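Local structure of lipid binding protein (Grifola frondosa, 5H0Q) at residues D124-W132 / V144-W155; Y179-S187 / A194-R202. The protein binds lipids, probably recognising membrane domains that contain both sphingomyelin and cholesterol. All coordinates share one frame; numbering follows the deposited sequence.

Interaction 1 (D124-W132 / V144-W155); sequences DNLDIFSGW and VLVEVRQSGHWW
F129 and W154 meet on the face of a beta hairpin that is covered by helix 160-169; the hairpin is formed by the antiparallel strands 126-132 and 144-150 at one border of a five-stranded sheet. F129 CB sits over the W154 six-membered ring, 3.5 Å from its centroid and 16° off the normal, a CH-pi contact. With CG anti to the backbone N (chi1 177°), the phenyl ring runs on past the indole, and the planes of the two rings are inclined at 39°. The side chains themselves cross at about a right angle. H153 ND1 covers the opposite face of the indole, so the W154 ring is held between F129 and H153, while D127 O lies at its edge, 3.6 Å from CZ3. Farther along, F129 CE1 touches L145 CD2 at 4.0 Å, and M163 of helix 160-169 packs on both F129 and W154. The other face of the hairpin carries I128, S130, V146 and V148, and turns toward strand 193-201. At the end of the hairpin the chain reverses through a type II turn, Q150 to H153, which brings its backbone to D127. There G152 N donates to D127 OD2 at 2.9 Å from above the carboxylate plane. D127 OD2 also forms a salt bridge with K76, and a water that donates to the same oxygen at 2.7 Å accepts from W154 N.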
loop_
_atom_site.group_PDB
_atom_site.type_symbol
_atom_site.label_atom_id
_atom_site.label_comp_id
_atom_site.label_asym_id
_atom_site.label_seq_id
_atom_site.Cartn_x
_atom_site.Cartn_y
_atom_site.Cartn_z
ATOM N N ASP A 124 1.323 -15.885 -5.862
ATOM C CA ASP A 124 1.714 -17.058 -5.089
ATOM C C ASP A 124 0.887 -17.206 -3.819
ATOM O O ASP A 124 1.330 -17.850 -2.857
ATOM C CB ASP A 124 3.216 -17.039 -4.783
ATOM C CG ASP A 124 3.687 -15.762 -4.159
ATOM O OD1 ASP A 124 2.941 -14.768 -4.183
ATOM O OD2 ASP A 124 4.837 -15.735 -3.677
ATOM N N ASN A 125 -0.324 -16.640 -3.815
ATOM C CA ASN A 125 -1.364 -16.987 -2.844
ATOM C C ASN A 125 -1.000 -16.522 -1.447
ATOM O O ASN A 125 -1.246 -17.231 -0.460
ATOM C CB ASN A 125 -1.658 -18.490 -2.851
ATOM C CG ASN A 125 -2.408 -18.918 -4.086
ATOM O OD1 ASN A 125 -3.371 -18.265 -4.487
ATOM N ND2 ASN A 125 -1.962 -20.000 -4.711
ATOM N N LEU A 126 -0.438 -15.307 -1.391
ATOM C CA LEU A 126 -0.259 -14.535 -0.181
ATOM C C LEU A 126 -1.198 -13.334 -0.225
ATOM O O LEU A 126 -1.555 -12.833 -1.296
ATOM C CB LEU A 126 1.198 -14.052 -0.030
ATOM C CG LEU A 126 2.224 -15.188 0.061
ATOM C CD1 LEU A 126 3.609 -14.619 0.238
ATOM C CD2 LEU A 126 1.911 -16.168 1.191
ATOM N N ASP A 127 -1.612 -12.891 0.946
ATOM C CA ASP A 127 -2.351 -11.651 1.090
ATOM C C ASP A 127 -1.518 -10.691 1.913
ATOM O O ASP A 127 -0.874 -11.091 2.898
ATOM C CB ASP A 127 -3.706 -11.861 1.767
ATOM C CG ASP A 127 -4.774 -12.351 0.815
ATOM O OD1 ASP A 127 -4.540 -12.362 -0.403
ATOM O OD2 ASP A 127 -5.859 -12.731 1.294
ATOM N N ILE A 128 -1.555 -9.420 1.516
ATOM C CA ILE A 128 -0.807 -8.388 2.200
ATOM C C ILE A 128 -1.812 -7.421 2.793
ATOM O O ILE A 128 -2.480 -6.700 2.047
ATOM C CB ILE A 128 0.139 -7.649 1.260
ATOM C CG1 ILE A 128 1.078 -8.613 0.559
ATOM C CG2 ILE A 128 0.918 -6.615 2.067
ATOM C CD1 ILE A 128 1.844 -8.014 -0.597
ATOM N N PHE A 129 -1.873 -7.365 4.121
ATOM C CA PHE A 129 -2.686 -6.382 4.835
ATOM C C PHE A 129 -1.912 -5.072 4.939
ATOM O O PHE A 129 -0.776 -5.057 5.411
ATOM C CB PHE A 129 -3.015 -6.927 6.223
ATOM C CG PHE A 129 -3.788 -5.987 7.110
ATOM C CD1 PHE A 129 -3.141 -4.960 7.773
ATOM C CD2 PHE A 129 -5.145 -6.159 7.322
ATOM C CE1 PHE A 129 -3.831 -4.100 8.609
ATOM C CE2 PHE A 129 -5.849 -5.303 8.171
ATOM C CZ PHE A 129 -5.183 -4.278 8.825
ATOM N N SER A 130 -2.524 -3.970 4.488
ATOM C CA SER A 130 -1.916 -2.654 4.593
ATOM C C SER A 130 -2.913 -1.736 5.281
ATOM O O SER A 130 -3.945 -1.388 4.701
ATOM C CB SER A 130 -1.535 -2.130 3.218
ATOM O OG SER A 130 -0.666 -3.050 2.581
ATOM N N GLY A 131 -2.601 -1.357 6.509
ATOM C CA GLY A 131 -3.528 -0.609 7.323
ATOM C C GLY A 131 -2.940 0.686 7.848
ATOM O O GLY A 131 -1.731 0.832 8.016
ATOM N N TRP A 132 -3.833 1.612 8.145
ATOM C CA TRP A 132 -3.449 2.894 8.695
ATOM C C TRP A 132 -4.412 3.238 9.813
ATOM O O TRP A 132 -5.543 2.761 9.867
ATOM C CB TRP A 132 -3.448 3.990 7.609
ATOM C CG TRP A 132 -4.805 4.104 6.947
ATOM C CD1 TRP A 132 -5.856 4.889 7.340
ATOM C CD2 TRP A 132 -5.269 3.339 5.841
ATOM N NE1 TRP A 132 -6.935 4.682 6.512
ATOM C CE2 TRP A 132 -6.606 3.715 5.599
ATOM C CE3 TRP A 132 -4.680 2.363 5.020
ATOM C CZ2 TRP A 132 -7.354 3.156 4.571
ATOM C CZ3 TRP A 132 -5.401 1.849 3.999
ATOM C CH2 TRP A 132 -6.735 2.220 3.790
ATOM N N VAL A 144 0.900 3.042 11.143
ATOM C CA VAL A 144 0.840 2.261 9.914
ATOM C C VAL A 144 1.204 0.820 10.258
ATOM O O VAL A 144 1.963 0.571 11.194
ATOM C CB VAL A 144 1.780 2.831 8.834
ATOM C CG1 VAL A 144 3.214 2.700 9.263
ATOM C CG2 VAL A 144 1.544 2.190 7.500
ATOM N N LEU A 145 0.655 -0.130 9.490
ATOM C CA LEU A 145 0.845 -1.545 9.795
ATOM C C LEU A 145 0.762 -2.365 8.525
ATOM O O LEU A 145 -0.212 -2.242 7.775
ATOM C CB LEU A 145 -0.224 -2.026 10.764
ATOM C CG LEU A 145 -0.167 -3.510 11.151
ATOM C CD1 LEU A 145 1.037 -3.748 12.013
ATOM C CD2 LEU A 145 -1.446 -3.905 11.836
ATOM N N VAL A 146 1.752 -3.231 8.300
ATOM C CA VAL A 146 1.676 -4.193 7.209
ATOM C C VAL A 146 1.838 -5.590 7.794
ATOM O O VAL A 146 2.556 -5.791 8.773
ATOM C CB VAL A 146 2.720 -3.958 6.096
ATOM C CG1 VAL A 146 2.435 -2.656 5.383
ATOM C CG2 VAL A 146 4.119 -3.951 6.690
ATOM N N GLU A 147 1.139 -6.545 7.195
ATOM C CA GLU A 147 1.327 -7.967 7.507
ATOM C C GLU A 147 1.217 -8.762 6.224
ATOM O O GLU A 147 0.265 -8.567 5.462
ATOM C CB GLU A 147 0.297 -8.485 8.500
ATOM C CG GLU A 147 0.540 -8.013 9.907
ATOM C CD GLU A 147 -0.396 -8.642 10.937
ATOM O OE1 GLU A 147 -1.270 -9.446 10.553
ATOM O OE2 GLU A 147 -0.269 -8.283 12.128
ATOM N N VAL A 148 2.174 -9.658 5.994
ATOM C CA VAL A 148 2.104 -10.611 4.895
ATOM C C VAL A 148 1.715 -11.951 5.502
ATOM O O VAL A 148 2.353 -12.398 6.451
ATOM C CB VAL A 148 3.439 -10.735 4.140
ATOM C CG1 VAL A 148 3.258 -11.564 2.873
ATOM C CG2 VAL A 148 4.015 -9.372 3.787
ATOM N N ARG A 149 0.660 -12.564 4.975
ATOM C CA ARG A 149 0.159 -13.842 5.470
ATOM C C ARG A 149 -0.348 -14.683 4.302
ATOM O O ARG A 149 -0.391 -14.238 3.159
ATOM C CB ARG A 149 -0.965 -13.638 6.495
ATOM C CG ARG A 149 -0.531 -12.954 7.781
ATOM C CD ARG A 149 0.449 -13.764 8.599
ATOM N NE ARG A 149 0.679 -13.180 9.927
ATOM C CZ ARG A 149 1.550 -12.210 10.210
ATOM N NH1 ARG A 149 2.315 -11.705 9.260
ATOM N NH2 ARG A 149 1.672 -11.769 11.463
ATOM N N GLN A 150 -0.740 -15.923 4.615
ATOM C CA GLN A 150 -1.361 -16.773 3.611
ATOM C C GLN A 150 -2.650 -16.128 3.114
ATOM O O GLN A 150 -3.366 -15.458 3.864
ATOM C CB GLN A 150 -1.664 -18.166 4.186
ATOM C CG GLN A 150 -0.434 -18.964 4.529
ATOM C CD GLN A 150 0.070 -19.778 3.358
ATOM O OE1 GLN A 150 -0.662 -20.022 2.403
ATOM N NE2 GLN A 150 1.324 -20.202 3.423
ATOM N N SER A 151 -2.957 -16.368 1.841
ATOM C CA SER A 151 -4.209 -15.902 1.259
ATOM C C SER A 151 -5.390 -16.343 2.109
ATOM O O SER A 151 -5.433 -17.475 2.597
ATOM C CB SER A 151 -4.364 -16.444 -0.162
ATOM O OG SER A 151 -5.608 -16.052 -0.716
ATOM N N GLY A 152 -6.361 -15.446 2.282
ATOM C CA GLY A 152 -7.538 -15.727 3.082
ATOM C C GLY A 152 -7.368 -15.516 4.569
ATOM O O GLY A 152 -8.328 -15.723 5.325
ATOM N N HIS A 153 -6.189 -15.083 5.015
ATOM C CA HIS A 153 -5.943 -14.905 6.443
ATOM C C HIS A 153 -6.943 -13.944 7.074
ATOM O O HIS A 153 -7.370 -14.146 8.217
ATOM C CB HIS A 153 -4.516 -14.409 6.646
ATOM C CG HIS A 153 -4.088 -14.354 8.075
ATOM N ND1 HIS A 153 -4.387 -13.297 8.904
ATOM C CD2 HIS A 153 -3.367 -15.225 8.819
ATOM C CE1 HIS A 153 -3.873 -13.521 10.101
ATOM N NE2 HIS A 153 -3.246 -14.681 10.074
ATOM N N TRP A 154 -7.301 -12.875 6.366
ATOM C CA TRP A 154 -8.294 -11.922 6.870
ATOM C C TRP A 154 -9.603 -12.263 6.185
ATOM O O TRP A 154 -9.604 -12.455 4.972
ATOM C CB TRP A 154 -7.878 -10.446 6.606
ATOM C CG TRP A 154 -6.589 -10.139 7.349
ATOM C CD1 TRP A 154 -6.465 -9.815 8.666
ATOM C CD2 TRP A 154 -5.247 -10.249 6.835
ATOM N NE1 TRP A 154 -5.141 -9.708 9.007
ATOM C CE2 TRP A 154 -4.372 -9.962 7.902
ATOM C CE3 TRP A 154 -4.707 -10.558 5.581
ATOM C CZ2 TRP A 154 -2.988 -9.983 7.759
ATOM C CZ3 TRP A 154 -3.340 -10.560 5.436
ATOM C CH2 TRP A 154 -2.491 -10.295 6.523
ATOM N N TRP A 155 -10.722 -12.325 6.906
ATOM C CA TRP A 155 -10.833 -12.010 8.325
ATOM C C TRP A 155 -10.856 -13.254 9.218
ATOM O O TRP A 155 -10.947 -13.143 10.427
ATOM C CB TRP A 155 -12.109 -11.190 8.570
ATOM C CG TRP A 155 -12.156 -9.944 7.763
ATOM C CD1 TRP A 155 -12.953 -9.684 6.687
ATOM C CD2 TRP A 155 -11.352 -8.782 7.954
ATOM N NE1 TRP A 155 -12.687 -8.432 6.192
ATOM C CE2 TRP A 155 -11.708 -7.858 6.956
ATOM C CE3 TRP A 155 -10.356 -8.438 8.869
ATOM C CZ2 TRP A 155 -11.119 -6.607 6.855
ATOM C CZ3 TRP A 155 -9.765 -7.199 8.762
ATOM C CH2 TRP A 155 -10.144 -6.298 7.764
HETATM O O HOH W 1 -7.092 -12.075 3.564
#

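Interaction 2 (Y179-S187 / A194-R202); sequences YGDVKAHGS and AYVEYVYSR
Strands 182-187 and 194-201 run antiparallel, their axes 4.6 Å apart at closest approach and their directions 167° apart. K183, H185 and S187 form hydrogen-bonded pairs with S201, V199 and E197, each with two backbone bonds; between them A184 and G186 lie opposite Y200 and Y198 in non-hydrogen-bonded pairs, where CA-H...O contacts fill in. One face carries A184, Y198 and Y200. A184 CB comes to the edge of the Y200 ring, 3.9 Å from CD1, and Y198 CD1 lies 3.8 Å from G186 CA, the ring packing against the bare backbone of the glycine. Both tyrosines direct their hydroxyls across to strand 126-134, Y200 OH to S130 OG and Y198 OH to G131 O. On the other face S187 OG rests 3.7 Å from E197 CB. The E197 chain extends beyond CG, and its OE2 pairs with both R64 and K37, a site that probably keeps the carboxylate charged; H185 ND1 bonds to D176. At the C-terminal end V182 CG2 lies over one face of the R202 guanidinium, 3.7 Å from NH2, while R202 CG meets D181 O at 3.3 Å. A bend at chi3 (-87°) turns the guanidinium back over V182, and its NE reaches T69 O. D181 OD2, 4.1 Å from R202 NH1, is too far for a salt bridge; that nitrogen pairs with D124 instead. The whole is a two-stranded antiparallel beta hairpin within a mixed sheet, 193-201 also pairing in parallel with strand 60-68.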
loop_
_atom_site.group_PDB
_atom_site.type_symbol
_atom_site.label_atom_id
_atom_site.label_comp_id
_atom_site.label_asym_id
_atom_site.label_seq_id
_atom_site.Cartn_x
_atom_site.Cartn_y
_atom_site.Cartn_z
ATOM N N TYR A 179 6.644 -12.770 4.676
ATOM C CA TYR A 179 6.120 -14.134 4.682
ATOM C C TYR A 179 6.461 -14.783 3.350
ATOM O O TYR A 179 6.302 -14.177 2.296
ATOM C CB TYR A 179 4.612 -14.157 4.929
ATOM C CG TYR A 179 4.087 -15.547 5.184
ATOM C CD1 TYR A 179 3.895 -16.010 6.476
ATOM C CD2 TYR A 179 3.802 -16.394 4.135
ATOM C CE1 TYR A 179 3.425 -17.288 6.722
ATOM C CE2 TYR A 179 3.337 -17.688 4.365
ATOM C CZ TYR A 179 3.144 -18.120 5.654
ATOM O OH TYR A 179 2.683 -19.388 5.893
ATOM N N GLY A 180 6.934 -16.020 3.397
ATOM C CA GLY A 180 7.406 -16.639 2.174
ATOM C C GLY A 180 8.524 -15.827 1.554
ATOM O O GLY A 180 9.490 -15.444 2.218
ATOM N N ASP A 181 8.384 -15.527 0.264
ATOM C CA ASP A 181 9.390 -14.766 -0.464
ATOM C C ASP A 181 9.108 -13.267 -0.454
ATOM O O ASP A 181 9.929 -12.500 -0.977
ATOM C CB ASP A 181 9.468 -15.229 -1.929
ATOM C CG ASP A 181 9.963 -16.664 -2.083
ATOM O OD1 ASP A 181 10.870 -17.091 -1.354
ATOM O OD2 ASP A 181 9.433 -17.357 -2.970
ATOM N N VAL A 182 7.950 -12.848 0.082
ATOM C CA VAL A 182 7.427 -11.488 -0.074
ATOM C C VAL A 182 7.689 -10.674 1.183
ATOM O O VAL A 182 7.564 -11.167 2.313
ATOM C CB VAL A 182 5.922 -11.526 -0.390
ATOM C CG1 VAL A 182 5.315 -10.110 -0.392
ATOM C CG2 VAL A 182 5.700 -12.185 -1.725
ATOM N N LYS A 183 8.022 -9.406 0.973
ATOM C CA LYS A 183 8.210 -8.433 2.026
ATOM C C LYS A 183 7.265 -7.261 1.817
ATOM O O LYS A 183 6.915 -6.899 0.679
ATOM C CB LYS A 183 9.646 -7.925 2.046
ATOM C CG LYS A 183 10.691 -8.988 2.280
ATOM C CD LYS A 183 12.098 -8.419 2.186
ATOM C CE LYS A 183 12.562 -8.294 0.743
ATOM N NZ LYS A 183 12.777 -9.626 0.110
ATOM N N ALA A 184 6.851 -6.674 2.927
ATOM C CA ALA A 184 6.038 -5.480 2.897
ATOM C C ALA A 184 6.622 -4.469 3.865
ATOM O O ALA A 184 7.145 -4.835 4.924
ATOM C CB ALA A 184 4.594 -5.758 3.273
ATOM N N HIS A 185 6.468 -3.195 3.485
ATOM C CA HIS A 185 6.923 -2.064 4.275
ATOM C C HIS A 185 5.866 -0.979 4.200
ATOM O O HIS A 185 5.347 -0.694 3.119
ATOM C CB HIS A 185 8.259 -1.502 3.771
ATOM C CG HIS A 185 8.717 -0.295 4.538
ATOM N ND1 HIS A 185 9.333 -0.396 5.761
ATOM C CD2 HIS A 185 8.598 1.027 4.284
ATOM C CE1 HIS A 185 9.602 0.813 6.219
ATOM N NE2 HIS A 185 9.166 1.693 5.340
ATOM N N GLY A 186 5.559 -0.386 5.349
ATOM C CA GLY A 186 4.706 0.786 5.398
ATOM C C GLY A 186 5.381 1.911 6.149
ATOM O O GLY A 186 6.149 1.691 7.074
ATOM N N SER A 187 5.093 3.141 5.717
ATOM C CA SER A 187 5.529 4.316 6.452
ATOM C C SER A 187 4.438 5.378 6.411
ATOM O O SER A 187 3.663 5.462 5.460
ATOM C CB SER A 187 6.830 4.882 5.874
ATOM O OG SER A 187 6.600 5.342 4.555
ATOM N N ALA A 194 -1.682 12.976 6.569
ATOM C CA ALA A 194 -0.391 12.297 6.518
ATOM C C ALA A 194 -0.184 11.573 5.196
ATOM O O ALA A 194 -1.094 10.909 4.690
ATOM C CB ALA A 194 -0.265 11.290 7.660
ATOM N N TYR A 195 1.022 11.695 4.649
ATOM C CA TYR A 195 1.421 10.854 3.528
ATOM C C TYR A 195 1.726 9.471 4.061
ATOM O O TYR A 195 2.428 9.313 5.071
ATOM C CB TYR A 195 2.654 11.411 2.823
ATOM C CG TYR A 195 2.401 12.554 1.860
ATOM C CD1 TYR A 195 3.145 12.669 0.694
ATOM C CD2 TYR A 195 1.435 13.492 2.113
ATOM C CE1 TYR A 195 2.938 13.709 -0.188
ATOM C CE2 TYR A 195 1.227 14.554 1.239
ATOM C CZ TYR A 195 1.971 14.645 0.088
ATOM O OH TYR A 195 1.763 15.690 -0.789
ATOM N N VAL A 196 1.229 8.460 3.355
ATOM C CA VAL A 196 1.492 7.066 3.694
ATOM C C VAL A 196 2.062 6.409 2.451
ATOM O O VAL A 196 1.586 6.675 1.342
ATOM C CB VAL A 196 0.206 6.360 4.154
ATOM C CG1 VAL A 196 0.445 4.861 4.351
ATOM C CG2 VAL A 196 -0.287 6.979 5.412
ATOM N N GLU A 197 3.070 5.545 2.634
ATOM C CA GLU A 197 3.641 4.760 1.542
ATOM C C GLU A 197 3.708 3.294 1.944
ATOM O O GLU A 197 4.205 2.963 3.022
ATOM C CB GLU A 197 5.042 5.218 1.161
ATOM C CG GLU A 197 5.685 4.408 -0.004
ATOM C CD GLU A 197 7.103 4.853 -0.328
ATOM O OE1 GLU A 197 7.987 4.620 0.511
ATOM O OE2 GLU A 197 7.315 5.436 -1.411
ATOM N N TYR A 198 3.201 2.423 1.078
ATOM C CA TYR A 198 3.382 0.978 1.198
ATOM C C TYR A 198 4.237 0.501 0.036
ATOM O O TYR A 198 3.938 0.829 -1.116
ATOM C CB TYR A 198 2.028 0.273 1.165
ATOM C CG TYR A 198 1.131 0.636 2.303
ATOM C CD1 TYR A 198 1.392 0.196 3.595
ATOM C CD2 TYR A 198 0.042 1.479 2.106
ATOM C CE1 TYR A 198 0.574 0.566 4.661
ATOM C CE2 TYR A 198 -0.786 1.838 3.155
ATOM C CZ TYR A 198 -0.515 1.394 4.428
ATOM O OH TYR A 198 -1.319 1.739 5.486
ATOM N N VAL A 199 5.223 -0.350 0.328
ATOM C CA VAL A 199 6.050 -0.957 -0.705
ATOM C C VAL A 199 6.063 -2.450 -0.478
ATOM O O VAL A 199 6.473 -2.902 0.598
ATOM C CB VAL A 199 7.483 -0.432 -0.675
ATOM C CG1 VAL A 199 8.278 -1.003 -1.816
ATOM C CG2 VAL A 199 7.460 1.080 -0.740
ATOM N N TYR A 200 5.731 -3.202 -1.510
ATOM C CA TYR A 200 5.787 -4.667 -1.465
ATOM C C TYR A 200 6.933 -5.129 -2.354
ATOM O O TYR A 200 7.030 -4.687 -3.511
ATOM C CB TYR A 200 4.467 -5.251 -1.930
ATOM C CG TYR A 200 3.274 -4.540 -1.379
ATOM C CD1 TYR A 200 3.179 -4.261 -0.018
ATOM C CD2 TYR A 200 2.247 -4.142 -2.208
ATOM C CE1 TYR A 200 2.107 -3.593 0.482
ATOM C CE2 TYR A 200 1.162 -3.461 -1.715
ATOM C CZ TYR A 200 1.090 -3.194 -0.373
ATOM O OH TYR A 200 0.011 -2.492 0.107
ATOM N N SER A 201 7.792 -6.023 -1.834
ATOM C CA SER A 201 8.980 -6.431 -2.566
ATOM C C SER A 201 9.221 -7.935 -2.382
ATOM O O SER A 201 8.536 -8.597 -1.605
ATOM C CB SER A 201 10.198 -5.626 -2.119
ATOM O OG SER A 201 10.393 -5.720 -0.717
ATOM N N ARG A 202 10.191 -8.465 -3.128
ATOM C CA ARG A 202 10.553 -9.888 -3.105
ATOM C C ARG A 202 12.063 -10.050 -3.025
ATOM O O ARG A 202 12.756 -9.326 -2.303
ATOM C CB ARG A 202 10.032 -10.605 -4.352
ATOM C CG ARG A 202 9.594 -12.044 -4.189
ATOM C CD ARG A 202 9.021 -12.722 -5.428
ATOM N NE ARG A 202 7.594 -12.499 -5.579
ATOM C CZ ARG A 202 6.645 -13.326 -5.173
ATOM N NH1 ARG A 202 6.985 -14.473 -4.611
ATOM N NH2 ARG A 202 5.358 -13.005 -5.307
#

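How the interactions relate
From the N terminus, the chain first enters interaction 1 at 124-132 and, after an eleven-residue connection, closes that hairpin at 144-155. Helix 160-169 and strand 174-179 follow before 179-187 opens interaction 2, which, after a six-residue connection, 194-202 closes at the C terminus. The two loops are therefore in series, neither nested nor crossed. They belong to different sheets, the five-stranded antiparallel one and the mixed one, whose facing sides join: V148 O packs on Y179 CB at 3.2 Å, and V144 CG2 on Y198 CE1. The D124–R202 salt bridge ties the start of interaction 1 to the last residue of the chain.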